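Local coordinates for putative gdp-fucose protein o-fucosyltransferase 1 (Caenorhabditis elegans, PDB 3ZY2), which is a putative protein O-fucosyltransferase of the GT-B clan that binds guanosine-5'-diphosphate, at residues 18-21 with 22-25; 47-51 with 52-56; 336-339 with 340-344. All blocks are in the same frame, centred on the assembly; numbering follows the deposited sequence.

From the N terminus, the three contacts follow in series, and none nests in or crosses another. Each is local. Interaction 1 (18-21 with 22-25) forms the first turn of helix 20-37. Interaction 2 (47-51 with 52-56) closes the short hairpin of strands 46-48 and 55-57. It touches interaction 1 through Gln-23 OE1 and Ile-47 N, and through Phe-49 packed on Arg-19. Interaction 3 (336-339 with 340-344) runs along helix 335-346, far along the chain. It meets interaction 1 through the Asp-25 to Arg-342 salt bridge and Ile-339 against Phe-20. Interactions 1 and 3 both touch GDP, so two helices of separate beta-alpha-beta units meet at the ligand.

Interaction 1. Residues 18-21 with 22-25; sequences GRFG and NQVD. With GDP (guanosine-5'-diphosphate), chain C.
Gly-21 N gives GDP O1A a hydrogen bond of 2.7 Å. Beside it, Asn-22 N gives one of 3.2 Å to GDP O2A. Two consecutive amides at the start of a helix thus hold two oxygens of the alpha phosphate. The N-terminal end of helix 20-37 faces this anion, so its dipole may steady the charge. Arg-19 sits at the N-cap position. Its side chain passes along the ribose, and one face of the guanidinium covers GDP O4', with NH2 3.2 Å from that O4'. Asn-22 turns its side chain back toward the loop. Its CG lies beside the backbone N and opposite the carbonyl carbon (chi1 -67°). This brings OD1 3.4 Å from Gly-18 CA. OD1 is buried and has no partner in the model, while ND2 makes a weak hydrogen bond to Thr-335. A manganese ion lies about 4 Å from this side chain.

Gln-23 reaches back past the helix start. Its NE2 bonds Gly-18 O at 2.9 Å, nearly straight at 169° and with the acceptor in the amide plane. OE1 takes the backbone N of Ile-47, so both ends of the amide are used and its rotation is fixed. Gln-23 N also bonds Arg-19 O, the first of the helix bonds. The next bond along the helix pairs Val-24 N with Phe-20 O at 2.9 Å. Val-24 CG2 lies over one face of the Phe-20 ring, 3.7 Å from the ring centroid, in a CH-pi contact.

Gly-18 N bonds Gln-103 of the second subunit. The turn opens the helix of the beta-alpha-beta unit 10-13, 20-37, 40-42, and from it Phe-20 packs on helices 315-324 and 335-346.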
loop_
_atom_site.group_PDB
_atom_site.type_symbol
_atom_site.label_atom_id
_atom_site.label_comp_id
_atom_site.label_asym_id
_atom_site.label_seq_id
_atom_site.Cartn_x
_atom_site.Cartn_y
_atom_site.Cartn_z
ATOM N N GLY A 18 -3.625 13.578 -0.873
ATOM C CA GLY A 18 -3.191 14.964 -0.898
ATOM C C GLY A 18 -4.160 15.955 -1.527
ATOM O O GLY A 18 -5.300 15.630 -1.880
ATOM N N ARG A 19 -3.701 17.195 -1.624
ATOM C CA ARG A 19 -4.490 18.279 -2.181
ATOM C C ARG A 19 -4.310 18.376 -3.693
ATOM O O ARG A 19 -3.821 17.427 -4.310
ATOM C CB ARG A 19 -4.148 19.560 -1.450
ATOM C CG ARG A 19 -4.605 19.427 0.026
ATOM C CD ARG A 19 -3.538 20.007 0.917
ATOM N NE ARG A 19 -3.949 21.348 1.233
ATOM C CZ ARG A 19 -3.192 22.307 1.755
ATOM N NH1 ARG A 19 -1.893 22.125 2.004
ATOM N NH2 ARG A 19 -3.768 23.474 1.997
ATOM N N PHE A 20 -4.774 19.465 -4.303
ATOM C CA PHE A 20 -4.942 19.494 -5.773
ATOM C C PHE A 20 -3.700 19.160 -6.574
ATOM O O PHE A 20 -3.775 18.401 -7.564
ATOM C CB PHE A 20 -5.504 20.839 -6.218
ATOM C CG PHE A 20 -5.949 20.876 -7.649
ATOM C CD1 PHE A 20 -6.971 20.034 -8.094
ATOM C CD2 PHE A 20 -5.391 21.789 -8.540
ATOM C CE1 PHE A 20 -7.408 20.087 -9.419
ATOM C CE2 PHE A 20 -5.808 21.865 -9.846
ATOM C CZ PHE A 20 -6.813 21.020 -10.310
ATOM N N GLY A 21 -2.554 19.678 -6.146
ATOM C CA GLY A 21 -1.326 19.377 -6.883
ATOM C C GLY A 21 -1.004 17.894 -6.861
ATOM O O GLY A 21 -0.589 17.339 -7.873
ATOM N N ASN A 22 -1.194 17.241 -5.722
ATOM C CA ASN A 22 -0.981 15.783 -5.648
ATOM C C ASN A 22 -1.984 15.006 -6.510
ATOM O O ASN A 22 -1.621 14.020 -7.172
ATOM C CB ASN A 22 -1.101 15.258 -4.196
ATOM C CG ASN A 22 0.015 15.736 -3.244
ATOM O OD1 ASN A 22 0.030 15.308 -2.085
ATOM N ND2 ASN A 22 0.911 16.607 -3.697
ATOM N N GLN A 23 -3.232 15.470 -6.545
ATOM C CA GLN A 23 -4.295 14.778 -7.261
ATOM C C GLN A 23 -4.036 14.847 -8.754
ATOM O O GLN A 23 -4.179 13.839 -9.469
ATOM C CB GLN A 23 -5.630 15.423 -6.965
ATOM C CG GLN A 23 -6.066 15.233 -5.514
ATOM C CD GLN A 23 -7.209 16.132 -5.151
ATOM O OE1 GLN A 23 -8.087 16.415 -5.981
ATOM N NE2 GLN A 23 -7.207 16.623 -3.891
ATOM N N VAL A 24 -3.657 16.038 -9.238
ATOM C CA VAL A 24 -3.343 16.197 -10.657
ATOM C C VAL A 24 -2.103 15.377 -11.015
ATOM O O VAL A 24 -2.066 14.747 -12.060
ATOM C CB VAL A 24 -3.153 17.677 -11.035
ATOM C CG1 VAL A 24 -2.694 17.820 -12.486
ATOM C CG2 VAL A 24 -4.475 18.433 -10.841
ATOM N N ASP A 25 -1.096 15.378 -10.136
ATOM C CA ASP A 25 0.162 14.637 -10.357
ATOM C C ASP A 25 -0.113 13.139 -10.593
ATOM O O ASP A 25 0.406 12.536 -11.547
ATOM C CB ASP A 25 1.093 14.885 -9.164
ATOM C CG ASP A 25 2.543 14.788 -9.532
ATOM O OD1 ASP A 25 2.924 15.295 -10.612
ATOM O OD2 ASP A 25 3.297 14.200 -8.745
HETATM P PB GDP C . 1.892 21.086 -2.553
HETATM O O1B GDP C . 2.104 22.532 -2.814
HETATM O O2B GDP C . 2.457 19.852 -3.325
HETATM O O3B GDP C . 1.055 20.741 -1.176
HETATM O O3A GDP C . 0.446 21.350 -3.446
HETATM P PA GDP C . -1.047 20.530 -3.225
HETATM O O1A GDP C . -1.698 21.582 -4.453
HETATM O O2A GDP C . -1.158 19.207 -3.256
HETATM O "O5'" GDP C . -1.133 21.206 -1.565
HETATM C "C5'" GDP C . -1.299 22.421 -1.970
HETATM C "C4'" GDP C . -2.235 23.287 -1.540
HETATM O "O4'" GDP C . -2.337 24.352 -0.683
HETATM C "C3'" GDP C . -2.872 23.611 -2.730
HETATM O "O3'" GDP C . -4.184 22.790 -3.519
HETATM C "C2'" GDP C . -4.359 25.183 -2.366
HETATM O "O2'" GDP C . -5.369 24.474 -1.801
HETATM C "C1'" GDP C . -3.295 25.664 -1.393
HETATM N N9 GDP C . -2.486 26.384 -2.083
HETATM C C8 GDP C . -0.717 26.067 -2.407
HETATM N N7 GDP C . -0.745 27.169 -3.087
HETATM C C5 GDP C . -1.665 28.012 -3.345
HETATM C C6 GDP C . -2.155 29.489 -4.120
HETATM O O6 GDP C . -1.233 29.901 -4.653
HETATM N N1 GDP C . -3.199 29.601 -3.882
HETATM C C2 GDP C . -4.206 29.155 -3.305
HETATM N N2 GDP C . -5.154 29.449 -3.206
HETATM N N3 GDP C . -4.247 27.823 -2.462
HETATM C C4 GDP C . -2.887 27.352 -2.568
#

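Interaction 2. Residues 47-51 with 52-56; sequences IEFKH and PETKM
This is a beta hairpin in which Glu-48 and Lys-55 form the antiparallel hydrogen-bonded pair. Glu-48 N to Lys-55 O and Lys-55 N to Glu-48 O are both 2.9 Å, and each donor lies in the carbonyl plane. The side chains of this pair run side by side on one face of the sheet. His-51, from the connecting loop, joins them there. His-51 NE2 gives Glu-48 OE1 a bond of 2.7 Å, met on the anti side of the carboxylate. A water also donates to OE1 and accepts from Lys-55 NZ, bridging the acid and the amine. The imidazole is held between two lysine chains. Lys-50 CD lies over one face, and Lys-55 CD over the opposite face at 4.1 Å from the ring centroid. The fully extended Lys-55 chain reaches across the ring to the water.

On the other face of the sheet, Ile-47 CG2 presses on Thr-54 CG2 at a tight 3.5 Å. Ile-47 and Met-56 lie alongside and both pack on Tyr-125 of helix 122-128. Thr-54 OG1 bonds Asn-120. Glu-48 OE2 reaches Tyr-316, tying the hairpin to helix 315-324.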
loop_
_atom_site.group_PDB
_atom_site.type_symbol
_atom_site.label_atom_id
_atom_site.label_comp_id
_atom_site.label_asym_id
_atom_site.label_seq_id
_atom_site.Cartn_x
_atom_site.Cartn_y
_atom_site.Cartn_z
ATOM N N ILE A 47 -10.836 16.897 -5.211
ATOM C CA ILE A 47 -11.200 16.964 -3.812
ATOM C C ILE A 47 -10.638 18.221 -3.184
ATOM O O ILE A 47 -9.457 18.520 -3.330
ATOM C CB ILE A 47 -10.696 15.707 -3.072
ATOM C CG1 ILE A 47 -11.286 14.431 -3.704
ATOM C CG2 ILE A 47 -11.121 15.766 -1.602
ATOM C CD1 ILE A 47 -10.805 13.122 -3.096
ATOM N N GLU A 48 -11.503 18.950 -2.468
ATOM C CA GLU A 48 -11.130 20.149 -1.706
ATOM C C GLU A 48 -11.322 19.886 -0.235
ATOM O O GLU A 48 -12.339 19.328 0.160
ATOM C CB GLU A 48 -11.993 21.336 -2.128
ATOM C CG GLU A 48 -11.597 21.921 -3.473
ATOM C CD GLU A 48 -12.448 23.103 -3.860
ATOM O OE1 GLU A 48 -13.327 23.546 -3.080
ATOM O OE2 GLU A 48 -12.270 23.609 -4.966
ATOM N N PHE A 49 -10.370 20.315 0.576
ATOM C CA PHE A 49 -10.447 20.107 2.011
ATOM C C PHE A 49 -10.670 21.367 2.837
ATOM O O PHE A 49 -10.927 21.260 4.047
ATOM C CB PHE A 49 -9.186 19.407 2.515
ATOM C CG PHE A 49 -8.986 18.036 1.957
ATOM C CD1 PHE A 49 -9.730 16.958 2.404
ATOM C CD2 PHE A 49 -8.029 17.825 0.971
ATOM C CE1 PHE A 49 -9.524 15.684 1.881
ATOM C CE2 PHE A 49 -7.808 16.551 0.436
ATOM C CZ PHE A 49 -8.552 15.480 0.892
ATOM N N LYS A 50 -10.596 22.543 2.218
ATOM C CA LYS A 50 -10.669 23.805 2.972
ATOM C C LYS A 50 -12.128 24.241 3.206
ATOM O O LYS A 50 -12.548 25.345 2.862
ATOM C CB LYS A 50 -9.738 24.876 2.348
ATOM C CG LYS A 50 -10.327 25.972 1.413
ATOM C CD LYS A 50 -11.214 25.462 0.263
ATOM C CE LYS A 50 -10.410 24.919 -0.907
ATOM N NZ LYS A 50 -9.871 23.579 -0.580
ATOM N N HIS A 51 -12.891 23.329 3.794
ATOM C CA HIS A 51 -14.305 23.523 4.072
ATOM C C HIS A 51 -14.631 22.752 5.337
ATOM O O HIS A 51 -13.808 21.964 5.814
ATOM C CB HIS A 51 -15.163 22.968 2.929
ATOM C CG HIS A 51 -14.799 23.494 1.580
ATOM N ND1 HIS A 51 -15.183 24.743 1.134
ATOM C CD2 HIS A 51 -14.092 22.931 0.569
ATOM C CE1 HIS A 51 -14.716 24.928 -0.091
ATOM N NE2 HIS A 51 -14.060 23.843 -0.459
ATOM N N PRO A 52 -15.841 22.962 5.896
ATOM C CA PRO A 52 -16.226 22.197 7.073
ATOM C C PRO A 52 -16.286 20.702 6.784
ATOM O O PRO A 52 -16.160 19.881 7.707
ATOM C CB PRO A 52 -17.620 22.736 7.402
ATOM C CG PRO A 52 -17.680 24.055 6.758
ATOM C CD PRO A 52 -16.864 23.955 5.521
ATOM N N GLU A 53 -16.462 20.357 5.508
ATOM C CA GLU A 53 -16.455 18.969 5.082
ATOM C C GLU A 53 -15.683 18.862 3.771
ATOM O O GLU A 53 -15.481 19.853 3.079
ATOM C CB GLU A 53 -17.878 18.391 4.969
ATOM C CG GLU A 53 -18.859 19.145 4.052
ATOM C CD GLU A 53 -19.386 20.460 4.663
ATOM O OE1 GLU A 53 -19.792 20.474 5.841
ATOM O OE2 GLU A 53 -19.375 21.486 3.947
ATOM N N THR A 54 -15.223 17.655 3.473
ATOM C CA THR A 54 -14.545 17.361 2.206
ATOM C C THR A 54 -15.549 17.642 1.073
ATOM O O THR A 54 -16.743 17.324 1.192
ATOM C CB THR A 54 -14.080 15.901 2.250
ATOM O OG1 THR A 54 -13.123 15.763 3.309
ATOM C CG2 THR A 54 -13.439 15.442 0.953
ATOM N N LYS A 55 -15.073 18.253 -0.008
ATOM C CA LYS A 55 -15.952 18.647 -1.092
ATOM C C LYS A 55 -15.433 18.078 -2.406
ATOM O O LYS A 55 -14.246 18.201 -2.695
ATOM C CB LYS A 55 -16.019 20.172 -1.173
ATOM C CG LYS A 55 -17.023 20.683 -2.189
ATOM C CD LYS A 55 -16.962 22.187 -2.297
ATOM C CE LYS A 55 -17.998 22.688 -3.292
ATOM N NZ LYS A 55 -17.969 24.167 -3.448
ATOM N N MET A 56 -16.332 17.483 -3.191
ATOM C CA MET A 56 -15.979 16.913 -4.504
ATOM C C MET A 56 -16.290 17.855 -5.610
ATOM O O MET A 56 -17.420 18.364 -5.682
ATOM C CB MET A 56 -16.857 15.726 -4.832
ATOM C CG MET A 56 -17.126 14.774 -3.804
ATOM S SD MET A 56 -15.614 13.930 -3.978
ATOM C CE MET A 56 -15.090 14.286 -2.378
HETATM O O HOH W 1 -15.366 25.172 -3.520
#

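Interaction 3. Residues 336-339 with 340-344; sequences FSHI and VKRER. With GDP (guanosine-5'-diphosphate), chain C.
Two first torsions bring His-338 and Arg-342 together, one helical turn apart. His-338 holds CG opposite its backbone N (chi1 -162°). Arg-342 holds CG beside its own backbone N (chi1 -65°), and a bend at chi3 (-56°) folds the guanidinium back along the helix toward the ring. The two side chains cross at about a right angle. Arg-342 NH1 lies 3.1 Å above the plane of the imidazole, toward its rim. Arg-342 CD sits over the same ring, 4.2 Å from the centroid, in a CH-pi contact. The guanidinium also covers the backbone of its own helix, with His-338 O and Ile-339 N over one face.

The backbone of this turn keeps regular i to i+4 bonds. Arg-342 N bonds His-338 O at 2.9 Å. Lys-341 N to Ser-337 O and Glu-343 N to Ile-339 O flank it. At the N-terminal end of helix 335-346, Phe-336 lays one ring face against the guanine, with GDP N7 3.6 Å above the ring plane. Its CD1 comes 3.3 Å from GDP O1A. Ser-337 OG bonds His-217, which in turn bonds GDP, so the serine is a second-shell residue of the pocket. Val-340 packs on helix 315-324 and strand 327-330.

All three side-chain nitrogens of buried Arg-342 are hydrogen-bonded. NE has Gln-188, and NH1 forms a salt bridge with Asp-25 of helix 20-37. Asp-25 OD1 is also hydrogen-bonded to Ser-180 OG. That carboxylate probably balances the buried charge. The arginine therefore does two jobs: its aliphatic part and NH1 cover the His-338 ring, while its polar end joins two helices that both contact GDP. Phe-336, in contrast, meets the ligand by ring-face packing.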
loop_
_atom_site.group_PDB
_atom_site.type_symbol
_atom_site.label_atom_id
_atom_site.label_comp_id
_atom_site.label_asym_id
_atom_site.label_seq_id
_atom_site.Cartn_x
_atom_site.Cartn_y
_atom_site.Cartn_z
ATOM N N PHE A 336 1.901 22.004 -6.699
ATOM C CA PHE A 336 1.019 23.049 -7.198
ATOM C C PHE A 336 1.776 23.899 -8.245
ATOM O O PHE A 336 1.296 24.120 -9.363
ATOM C CB PHE A 336 0.509 23.847 -5.993
ATOM C CG PHE A 336 -0.597 24.813 -6.295
ATOM C CD1 PHE A 336 -1.935 24.399 -6.232
ATOM C CD2 PHE A 336 -0.320 26.159 -6.536
ATOM C CE1 PHE A 336 -2.972 25.312 -6.483
ATOM C CE2 PHE A 336 -1.364 27.088 -6.759
ATOM C CZ PHE A 336 -2.673 26.666 -6.728
ATOM N N SER A 337 2.992 24.334 -7.892
ATOM C CA SER A 337 3.885 24.954 -8.885
ATOM C C SER A 337 4.120 24.021 -10.068
ATOM O O SER A 337 4.256 24.493 -11.203
ATOM C CB SER A 337 5.242 25.352 -8.278
ATOM O OG SER A 337 5.217 26.665 -7.703
ATOM N N HIS A 338 4.151 22.704 -9.809
ATOM C CA HIS A 338 4.510 21.745 -10.882
ATOM C C HIS A 338 3.422 21.723 -11.956
ATOM O O HIS A 338 3.723 21.594 -13.145
ATOM C CB HIS A 338 4.767 20.348 -10.293
ATOM C CG HIS A 338 5.544 19.399 -11.174
ATOM N ND1 HIS A 338 6.101 19.702 -12.404
ATOM C CD2 HIS A 338 5.864 18.106 -10.929
ATOM C CE1 HIS A 338 6.722 18.627 -12.875
ATOM N NE2 HIS A 338 6.579 17.647 -12.006
ATOM N N ILE A 339 2.166 21.911 -11.546
ATOM C CA ILE A 339 1.075 22.069 -12.519
ATOM C C ILE A 339 1.413 23.207 -13.496
ATOM O O ILE A 339 1.313 23.043 -14.717
ATOM C CB ILE A 339 -0.265 22.407 -11.816
ATOM C CG1 ILE A 339 -0.790 21.180 -11.067
ATOM C CG2 ILE A 339 -1.278 22.851 -12.901
ATOM C CD1 ILE A 339 -1.967 21.503 -10.156
ATOM N N VAL A 340 1.834 24.345 -12.954
ATOM C CA VAL A 340 2.126 25.511 -13.790
ATOM C C VAL A 340 3.314 25.215 -14.710
ATOM O O VAL A 340 3.264 25.524 -15.900
ATOM C CB VAL A 340 2.465 26.760 -12.972
ATOM C CG1 VAL A 340 2.661 27.955 -13.908
ATOM C CG2 VAL A 340 1.375 27.082 -11.967
ATOM N N LYS A 341 4.385 24.655 -14.151
ATOM C CA LYS A 341 5.583 24.330 -14.937
ATOM C C LYS A 341 5.227 23.429 -16.120
ATOM O O LYS A 341 5.628 23.723 -17.260
ATOM C CB LYS A 341 6.630 23.637 -14.045
ATOM C CG LYS A 341 7.901 23.213 -14.778
ATOM C CD LYS A 341 8.566 24.427 -15.440
ATOM C CE LYS A 341 10.033 24.192 -15.807
ATOM N NZ LYS A 341 10.253 22.990 -16.686
ATOM N N ARG A 342 4.464 22.362 -15.876
ATOM C CA ARG A 342 4.067 21.450 -16.958
ATOM C C ARG A 342 3.163 22.104 -18.004
ATOM O O ARG A 342 3.285 21.822 -19.212
ATOM C CB ARG A 342 3.374 20.207 -16.386
ATOM C CG ARG A 342 4.308 19.355 -15.539
ATOM C CD ARG A 342 3.656 18.032 -15.123
ATOM N NE ARG A 342 2.389 18.233 -14.420
ATOM C CZ ARG A 342 2.191 17.946 -13.137
ATOM N NH1 ARG A 342 3.174 17.460 -12.384
ATOM N NH2 ARG A 342 0.985 18.120 -12.618
ATOM N N GLU A 343 2.258 22.963 -17.545
ATOM C CA GLU A 343 1.380 23.657 -18.478
ATOM C C GLU A 343 2.220 24.565 -19.369
ATOM O O GLU A 343 2.068 24.585 -20.605
ATOM C CB GLU A 343 0.294 24.442 -17.728
ATOM C CG GLU A 343 -0.615 25.186 -18.729
ATOM C CD GLU A 343 -1.869 25.779 -18.109
ATOM O OE1 GLU A 343 -2.216 25.359 -16.996
ATOM O OE2 GLU A 343 -2.515 26.623 -18.773
ATOM N N ARG A 344 3.131 25.292 -18.749
ATOM C CA ARG A 344 3.990 26.204 -19.509
ATOM C C ARG A 344 4.912 25.451 -20.451
ATOM O O ARG A 344 5.184 25.915 -21.560
ATOM C CB ARG A 344 4.778 27.100 -18.570
ATOM C CG ARG A 344 3.844 28.040 -17.804
ATOM C CD ARG A 344 4.649 28.954 -16.851
ATOM N NE ARG A 344 5.495 29.932 -17.573
ATOM C CZ ARG A 344 5.034 31.050 -18.131
ATOM N NH1 ARG A 344 3.737 31.353 -18.053
ATOM N NH2 ARG A 344 5.870 31.873 -18.774
HETATM P PB GDP C . 1.892 21.086 -2.553
HETATM O O1B GDP C . 2.104 22.532 -2.814
HETATM O O2B GDP C . 2.457 19.852 -3.325
HETATM O O3B GDP C . 1.055 20.741 -1.176
HETATM O O3A GDP C . 0.446 21.350 -3.446
HETATM P PA GDP C . -1.047 20.530 -3.225
HETATM O O1A GDP C . -1.698 21.582 -4.453
HETATM O O2A GDP C . -1.158 19.207 -3.256
HETATM O "O5'" GDP C . -1.133 21.206 -1.565
HETATM C "C5'" GDP C . -1.299 22.421 -1.970
HETATM C "C4'" GDP C . -2.235 23.287 -1.540
HETATM O "O4'" GDP C . -2.337 24.352 -0.683
HETATM C "C3'" GDP C . -2.872 23.611 -2.730
HETATM O "O3'" GDP C . -4.184 22.790 -3.519
HETATM C "C2'" GDP C . -4.359 25.183 -2.366
HETATM O "O2'" GDP C . -5.369 24.474 -1.801
HETATM C "C1'" GDP C . -3.295 25.664 -1.393
HETATM N N9 GDP C . -2.486 26.384 -2.083
HETATM C C8 GDP C . -0.717 26.067 -2.407
HETATM N N7 GDP C . -0.745 27.169 -3.087
HETATM C C5 GDP C . -1.665 28.012 -3.345
HETATM C C6 GDP C . -2.155 29.489 -4.120
HETATM O O6 GDP C . -1.233 29.901 -4.653
HETATM N N1 GDP C . -3.199 29.601 -3.882
HETATM C C2 GDP C . -4.206 29.155 -3.305
HETATM N N2 GDP C . -5.154 29.449 -3.206
HETATM N N3 GDP C . -4.247 27.823 -2.462
HETATM C C4 GDP C . -2.887 27.352 -2.568
#